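Long-range contacts in protein yesU (Bacillus subtilis, PDB 1OQ1), which is of unknown function but has a galectin-like fold, of a kind that often binds carbohydrate, and may do the same: residues 62-67 with 218-223; 131-136 with 179-184. All blocks are in the same frame, centred on the assembly; numbering follows the deposited sequence.

Contact 1 (62-67 with 218-223); sequences GIIVTW and HQAVRR
Ile64 and His218 face each other as an antiparallel hydrogen-bonded pair, joining strands 63-73 and 209-222 within one sheet of the galectin-like fold. Two bonds define the pair: Ile64 N donates to His218 O at 2.8 Å, and His218 N returns a bond to Ile64 O at 3.0 Å. One step back on 62-67 and one forward on 218-223, Ile63 and Gln219 form a non-hydrogen-bonded pair whose side chains diverge, and Ile63 CA lies 3.2 Å from His218 O in a CA-H...O contact. That carbonyl therefore receives both an amide N-H and an alpha C-H from the same strand.

The short segments 63-67 and 218-222 run antiparallel but turned, their directions 126° apart, and the regular pairing gives way at Gly62. Gly62 and Ile63 both face Lys167 on the other side of strand 63-73, which makes a G1 beta bulge there. Gly62 O still takes the amide of Ala220 at 2.9 Å, but the donor sits 51° above the carbonyl plane rather than on a lone pair.

The tight part is small. Ala220 CB lies against the Gly62-Ile63 peptide, 3.5 Å from Ile63 N, and its apolar partner is Ile64 CG1 at 3.8 Å. Placed anti to its own carbonyl carbon (chi1 -64°), CG1 leans towards Ala220, while the Ile64 side chain also rests on Lys164 and Ile166 of strand 161-168.

Ile63 and Ile64 are buried, whereas Gly62, His218, Gln219 and Ala220 are partly exposed. The looser, solvent side is at Gln219, whose CB points away from strand 63-73. The His218 imidazole turns to strand 5-14, where its ND1 makes a weak hydrogen bond to Gly8 O.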
loop_
_atom_site.group_PDB
_atom_site.type_symbol
_atom_site.label_atom_id
_atom_site.label_comp_id
_atom_site.label_asym_id
_atom_site.label_seq_id
_atom_site.Cartn_x
_atom_site.Cartn_y
_atom_site.Cartn_z
ATOM N N GLY A 62 14.191 6.021 1.213
ATOM C CA GLY A 62 14.763 6.355 -0.083
ATOM C C GLY A 62 14.578 5.252 -1.105
ATOM O O GLY A 62 15.547 4.702 -1.632
ATOM N N ILE A 63 13.323 4.947 -1.407
ATOM C CA ILE A 63 13.010 3.881 -2.345
ATOM C C ILE A 63 11.878 4.238 -3.295
ATOM O O ILE A 63 11.113 5.167 -3.051
ATOM C CB ILE A 63 12.581 2.603 -1.590
ATOM C CG1 ILE A 63 11.424 2.937 -0.638
ATOM C CG2 ILE A 63 13.769 2.017 -0.825
ATOM C CD1 ILE A 63 10.772 1.728 0.027
ATOM N N ILE A 64 11.788 3.483 -4.383
ATOM C CA ILE A 64 10.723 3.651 -5.361
ATOM C C ILE A 64 10.052 2.282 -5.425
ATOM O O ILE A 64 10.695 1.279 -5.736
ATOM C CB ILE A 64 11.271 4.060 -6.739
ATOM C CG1 ILE A 64 11.931 5.444 -6.638
ATOM C CG2 ILE A 64 10.137 4.090 -7.761
ATOM C CD1 ILE A 64 12.478 5.971 -7.949
ATOM N N VAL A 65 8.762 2.257 -5.097
ATOM C CA VAL A 65 7.977 1.024 -5.058
ATOM C C VAL A 65 7.037 0.940 -6.250
ATOM O O VAL A 65 6.273 1.868 -6.510
ATOM C CB VAL A 65 7.142 0.957 -3.752
ATOM C CG1 VAL A 65 6.393 -0.369 -3.671
ATOM C CG2 VAL A 65 8.049 1.134 -2.543
ATOM N N THR A 66 7.092 -0.179 -6.964
ATOM C CA THR A 66 6.249 -0.376 -8.133
ATOM C C THR A 66 5.538 -1.726 -8.121
ATOM O O THR A 66 6.022 -2.702 -7.536
ATOM C CB THR A 66 7.076 -0.282 -9.437
ATOM O OG1 THR A 66 8.165 -1.216 -9.385
ATOM C CG2 THR A 66 7.624 1.130 -9.625
ATOM N N TRP A 67 4.377 -1.764 -8.762
ATOM C CA TRP A 67 3.604 -2.990 -8.877
ATOM C C TRP A 67 2.494 -2.818 -9.908
ATOM O O TRP A 67 2.088 -1.692 -10.213
ATOM C CB TRP A 67 3.020 -3.405 -7.510
ATOM C CG TRP A 67 1.875 -2.569 -6.972
ATOM C CD1 TRP A 67 0.540 -2.875 -7.016
ATOM C CD2 TRP A 67 1.976 -1.327 -6.258
ATOM N NE1 TRP A 67 -0.194 -1.903 -6.366
ATOM C CE2 TRP A 67 0.664 -0.943 -5.893
ATOM C CE3 TRP A 67 3.049 -0.502 -5.889
ATOM C CZ2 TRP A 67 0.397 0.232 -5.174
ATOM C CZ3 TRP A 67 2.783 0.670 -5.174
ATOM C CH2 TRP A 67 1.465 1.022 -4.826
ATOM N N HIS A 218 13.138 -0.376 -5.689
ATOM C CA HIS A 218 14.438 0.090 -6.166
ATOM C C HIS A 218 14.897 1.262 -5.307
ATOM O O HIS A 218 14.090 1.906 -4.634
ATOM C CB HIS A 218 14.344 0.569 -7.622
ATOM C CG HIS A 218 14.127 -0.528 -8.620
ATOM N ND1 HIS A 218 15.142 -1.035 -9.405
ATOM C CD2 HIS A 218 13.007 -1.201 -8.973
ATOM C CE1 HIS A 218 14.655 -1.971 -10.200
ATOM N NE2 HIS A 218 13.363 -2.092 -9.959
ATOM N N GLN A 219 16.197 1.536 -5.330
ATOM C CA GLN A 219 16.747 2.663 -4.585
ATOM C C GLN A 219 16.231 3.922 -5.276
ATOM O O GLN A 219 16.135 3.957 -6.502
ATOM C CB GLN A 219 18.276 2.656 -4.658
ATOM C CG GLN A 219 18.972 1.676 -3.737
ATOM C CD GLN A 219 18.972 2.142 -2.296
ATOM O OE1 GLN A 219 19.258 3.307 -2.011
ATOM N NE2 GLN A 219 18.664 1.235 -1.377
ATOM N N ALA A 220 15.887 4.946 -4.503
ATOM C CA ALA A 220 15.407 6.193 -5.094
ATOM C C ALA A 220 16.602 7.110 -5.330
ATOM O O ALA A 220 17.355 7.405 -4.403
ATOM C CB ALA A 220 14.402 6.874 -4.166
ATOM N N VAL A 221 16.775 7.548 -6.572
ATOM C CA VAL A 221 17.878 8.435 -6.918
ATOM C C VAL A 221 17.341 9.827 -7.209
ATOM O O VAL A 221 16.663 10.050 -8.215
ATOM C CB VAL A 221 18.642 7.920 -8.153
ATOM C CG1 VAL A 221 19.764 8.890 -8.509
ATOM C CG2 VAL A 221 19.201 6.539 -7.870
ATOM N N ARG A 222 17.647 10.768 -6.323
ATOM C CA ARG A 222 17.177 12.134 -6.491
ATOM C C ARG A 222 18.098 12.909 -7.418
ATOM O O ARG A 222 19.310 12.939 -7.217
ATOM C CB ARG A 222 17.091 12.835 -5.131
ATOM C CG ARG A 222 16.550 14.246 -5.208
ATOM C CD ARG A 222 16.366 14.864 -3.833
ATOM N NE ARG A 222 17.582 14.804 -3.031
ATOM C CZ ARG A 222 17.889 15.681 -2.080
ATOM N NH1 ARG A 222 17.072 16.689 -1.815
ATOM N NH2 ARG A 222 19.013 15.548 -1.392
ATOM N N ARG A 223 17.521 13.526 -8.443
ATOM C CA ARG A 223 18.301 14.313 -9.392
ATOM C C ARG A 223 18.249 15.794 -9.012
ATOM O O ARG A 223 17.401 16.150 -8.171
ATOM C CB ARG A 223 17.756 14.112 -10.811
ATOM C CG ARG A 223 18.115 12.764 -11.445
ATOM C CD ARG A 223 19.621 12.647 -11.663
ATOM N NE ARG A 223 20.016 11.371 -12.262
ATOM C CZ ARG A 223 19.780 11.021 -13.522
ATOM N NH1 ARG A 223 19.143 11.852 -14.337
ATOM N NH2 ARG A 223 20.189 9.838 -13.970
ATOM O OXT ARG A 223 19.047 16.588 -9.555
#

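Contact 2 (131-136 with 179-184); sequences RTCNLR and LPILEW
Between the two sheets of the galectin-like beta sandwich, Cys133 and Leu135 of strand 132-138 meet Ile181, Leu182 and Trp184 of strand 179-185. Sheet-to-sheet packing is evident from the axes of the short segments 132-136 and 179-184, which approach to 7.9 Å, too far for backbone pairing, with N-to-C directions 27° apart. The contact is mostly apolar side-chain packing, with one methyl against a backbone carbonyl.

A classic beta bulge arranges one of the two layers. Ile181 and Leu182 both face Phe174 of the neighbouring strand 171-176, and the psi of -48° at Ile181 is far from extended. As a result, two consecutive residues send their CB atoms towards strand 132-138, where a regular strand would send only one.

Ile181 uses its CG2 branch: this methyl is 3.9 Å from Cys133 SG and equally near Cys133 CB, so it lies against the whole short thiol side chain. Leu182 has its CG between the backbone N and the carbonyl carbon (chi1 63°), and CD2, extended away from CA, carries the chain across to the opposite backbone. There the methyl reaches Cys133 O at 3.6 Å and settles between two side chains, 4.4 Å from Cys133 CB and 4.3 Å from Leu135 CB.

Solvent comes closer towards the ends, where Ile181 and Trp184 are partly exposed, whereas Cys133, Leu135 and Leu182 are buried. The Trp184 side chain also touches Ala144 of strand 142-148, adding a second strand of the facing sheet to its surroundings. Leu135 and Trp184 cross at about a right angle, and Leu135 CD2 approaches the indole obliquely, 3.7 Å from Trp184 CE3 and 4.0 Å from Trp184 CB.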
loop_
_atom_site.group_PDB
_atom_site.type_symbol
_atom_site.label_atom_id
_atom_site.label_comp_id
_atom_site.label_asym_id
_atom_site.label_seq_id
_atom_site.Cartn_x
_atom_site.Cartn_y
_atom_site.Cartn_z
ATOM N N ARG A 131 -14.144 10.178 -6.600
ATOM C CA ARG A 131 -12.999 9.287 -6.579
ATOM C C ARG A 131 -11.626 9.887 -6.429
ATOM O O ARG A 131 -11.121 10.579 -7.310
ATOM C CB ARG A 131 -13.092 8.394 -7.805
ATOM C CG ARG A 131 -14.446 7.712 -7.805
ATOM C CD ARG A 131 -14.755 7.015 -9.078
ATOM N NE ARG A 131 -16.130 6.517 -9.080
ATOM C CZ ARG A 131 -16.629 5.774 -10.056
ATOM N NH1 ARG A 131 -15.857 5.450 -11.080
ATOM N NH2 ARG A 131 -17.893 5.373 -10.025
ATOM N N THR A 132 -11.026 9.582 -5.285
ATOM C CA THR A 132 -9.708 10.083 -4.938
ATOM C C THR A 132 -8.830 9.000 -4.320
ATOM O O THR A 132 -9.293 7.898 -4.004
ATOM C CB THR A 132 -9.825 11.216 -3.903
ATOM O OG1 THR A 132 -10.313 10.680 -2.665
ATOM C CG2 THR A 132 -10.800 12.277 -4.387
ATOM N N CYS A 133 -7.551 9.332 -4.178
ATOM C CA CYS A 133 -6.566 8.475 -3.534
ATOM C C CYS A 133 -6.157 9.329 -2.343
ATOM O O CYS A 133 -5.945 10.532 -2.498
ATOM C CB CYS A 133 -5.353 8.241 -4.432
ATOM S SG CYS A 133 -5.691 7.292 -5.928
ATOM N N ASN A 134 -6.047 8.724 -1.166
ATOM C CA ASN A 134 -5.696 9.472 0.045
ATOM C C ASN A 134 -4.432 8.948 0.724
ATOM O O ASN A 134 -4.227 7.742 0.803
ATOM C CB ASN A 134 -6.850 9.398 1.058
ATOM C CG ASN A 134 -8.158 9.962 0.517
ATOM O OD1 ASN A 134 -8.243 10.397 -0.634
ATOM N ND2 ASN A 134 -9.189 9.952 1.353
ATOM N N LEU A 135 -3.593 9.858 1.216
ATOM C CA LEU A 135 -2.373 9.474 1.932
ATOM C C LEU A 135 -2.511 9.881 3.395
ATOM O O LEU A 135 -2.772 11.045 3.697
ATOM C CB LEU A 135 -1.138 10.172 1.355
ATOM C CG LEU A 135 0.152 9.916 2.156
ATOM C CD1 LEU A 135 0.609 8.471 1.952
ATOM C CD2 LEU A 135 1.252 10.882 1.712
ATOM N N ARG A 136 -2.345 8.925 4.303
ATOM C CA ARG A 136 -2.432 9.221 5.731
ATOM C C ARG A 136 -1.171 8.770 6.447
ATOM O O ARG A 136 -0.438 7.913 5.948
ATOM C CB ARG A 136 -3.650 8.534 6.359
ATOM C CG ARG A 136 -4.983 9.186 5.993
ATOM C CD ARG A 136 -6.132 8.595 6.800
ATOM N NE ARG A 136 -7.437 9.079 6.348
ATOM C CZ ARG A 136 -8.017 10.207 6.750
ATOM N NH1 ARG A 136 -7.424 10.999 7.634
ATOM N NH2 ARG A 136 -9.198 10.552 6.253
ATOM N N LEU A 179 1.051 9.139 -14.539
ATOM C CA LEU A 179 0.351 10.380 -14.211
ATOM C C LEU A 179 0.486 10.681 -12.726
ATOM O O LEU A 179 0.100 9.867 -11.889
ATOM C CB LEU A 179 -1.135 10.263 -14.567
ATOM C CG LEU A 179 -2.009 11.484 -14.244
ATOM C CD1 LEU A 179 -1.659 12.626 -15.192
ATOM C CD2 LEU A 179 -3.492 11.123 -14.365
ATOM N N PRO A 180 1.047 11.850 -12.372
ATOM C CA PRO A 180 1.186 12.171 -10.947
ATOM C C PRO A 180 -0.204 12.253 -10.322
ATOM O O PRO A 180 -1.104 12.875 -10.885
ATOM C CB PRO A 180 1.887 13.528 -10.963
ATOM C CG PRO A 180 2.679 13.487 -12.242
ATOM C CD PRO A 180 1.691 12.878 -13.207
ATOM N N ILE A 181 -0.372 11.619 -9.166
ATOM C CA ILE A 181 -1.653 11.601 -8.466
ATOM C C ILE A 181 -1.625 12.522 -7.253
ATOM O O ILE A 181 -2.542 13.319 -7.044
ATOM C CB ILE A 181 -2.000 10.160 -8.015
ATOM C CG1 ILE A 181 -2.106 9.253 -9.240
ATOM C CG2 ILE A 181 -3.315 10.146 -7.222
ATOM C CD1 ILE A 181 -3.159 9.708 -10.240
ATOM N N LEU A 182 -0.576 12.401 -6.444
ATOM C CA LEU A 182 -0.430 13.252 -5.271
ATOM C C LEU A 182 1.024 13.258 -4.827
ATOM O O LEU A 182 1.798 12.385 -5.215
ATOM C CB LEU A 182 -1.329 12.756 -4.122
ATOM C CG LEU A 182 -1.114 11.365 -3.506
ATOM C CD1 LEU A 182 0.123 11.354 -2.612
ATOM C CD2 LEU A 182 -2.335 10.994 -2.680
ATOM N N GLU A 183 1.396 14.255 -4.034
ATOM C CA GLU A 183 2.754 14.336 -3.515
ATOM C C GLU A 183 2.702 15.043 -2.166
ATOM O O GLU A 183 1.781 15.814 -1.898
ATOM C CB GLU A 183 3.685 15.059 -4.499
ATOM C CG GLU A 183 3.634 16.568 -4.501
ATOM C CD GLU A 183 4.702 17.161 -5.411
ATOM O OE1 GLU A 183 4.936 18.386 -5.351
ATOM O OE2 GLU A 183 5.307 16.400 -6.194
ATOM N N TRP A 184 3.683 14.775 -1.312
ATOM C CA TRP A 184 3.680 15.355 0.021
ATOM C C TRP A 184 5.077 15.484 0.596
ATOM O O TRP A 184 5.954 14.672 0.306
ATOM C CB TRP A 184 2.836 14.463 0.936
ATOM C CG TRP A 184 2.755 14.897 2.364
ATOM C CD1 TRP A 184 2.255 16.076 2.837
ATOM C CD2 TRP A 184 3.100 14.117 3.515
ATOM N NE1 TRP A 184 2.261 16.077 4.209
ATOM C CE2 TRP A 184 2.773 14.887 4.652
ATOM C CE3 TRP A 184 3.651 12.841 3.695
ATOM C CZ2 TRP A 184 2.974 14.420 5.956
ATOM C CZ3 TRP A 184 3.850 12.377 4.994
ATOM C CH2 TRP A 184 3.511 13.166 6.105
#

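How the contacts relate
Both contacts involve the same eight-stranded sheet, but in different ways. Contact 1 joins two of its strands, whereas contact 2 sets its strand 179-185 against the other sheet. Along the chain, contact 2 is nested inside the loop closed by contact 1; in space their centres are about 17 Å apart and their nearest atoms about 9 Å, so they do not touch. The chemistry follows the position. Contact 1, only partly buried, relies on backbone amides and carbonyls, with a minor methyl component. Contact 2 is buried and mostly apolar side-chain packing, with one methyl against a backbone carbonyl. Each includes a beta bulge, of the G1 type in 62-67 and classic in 179-184.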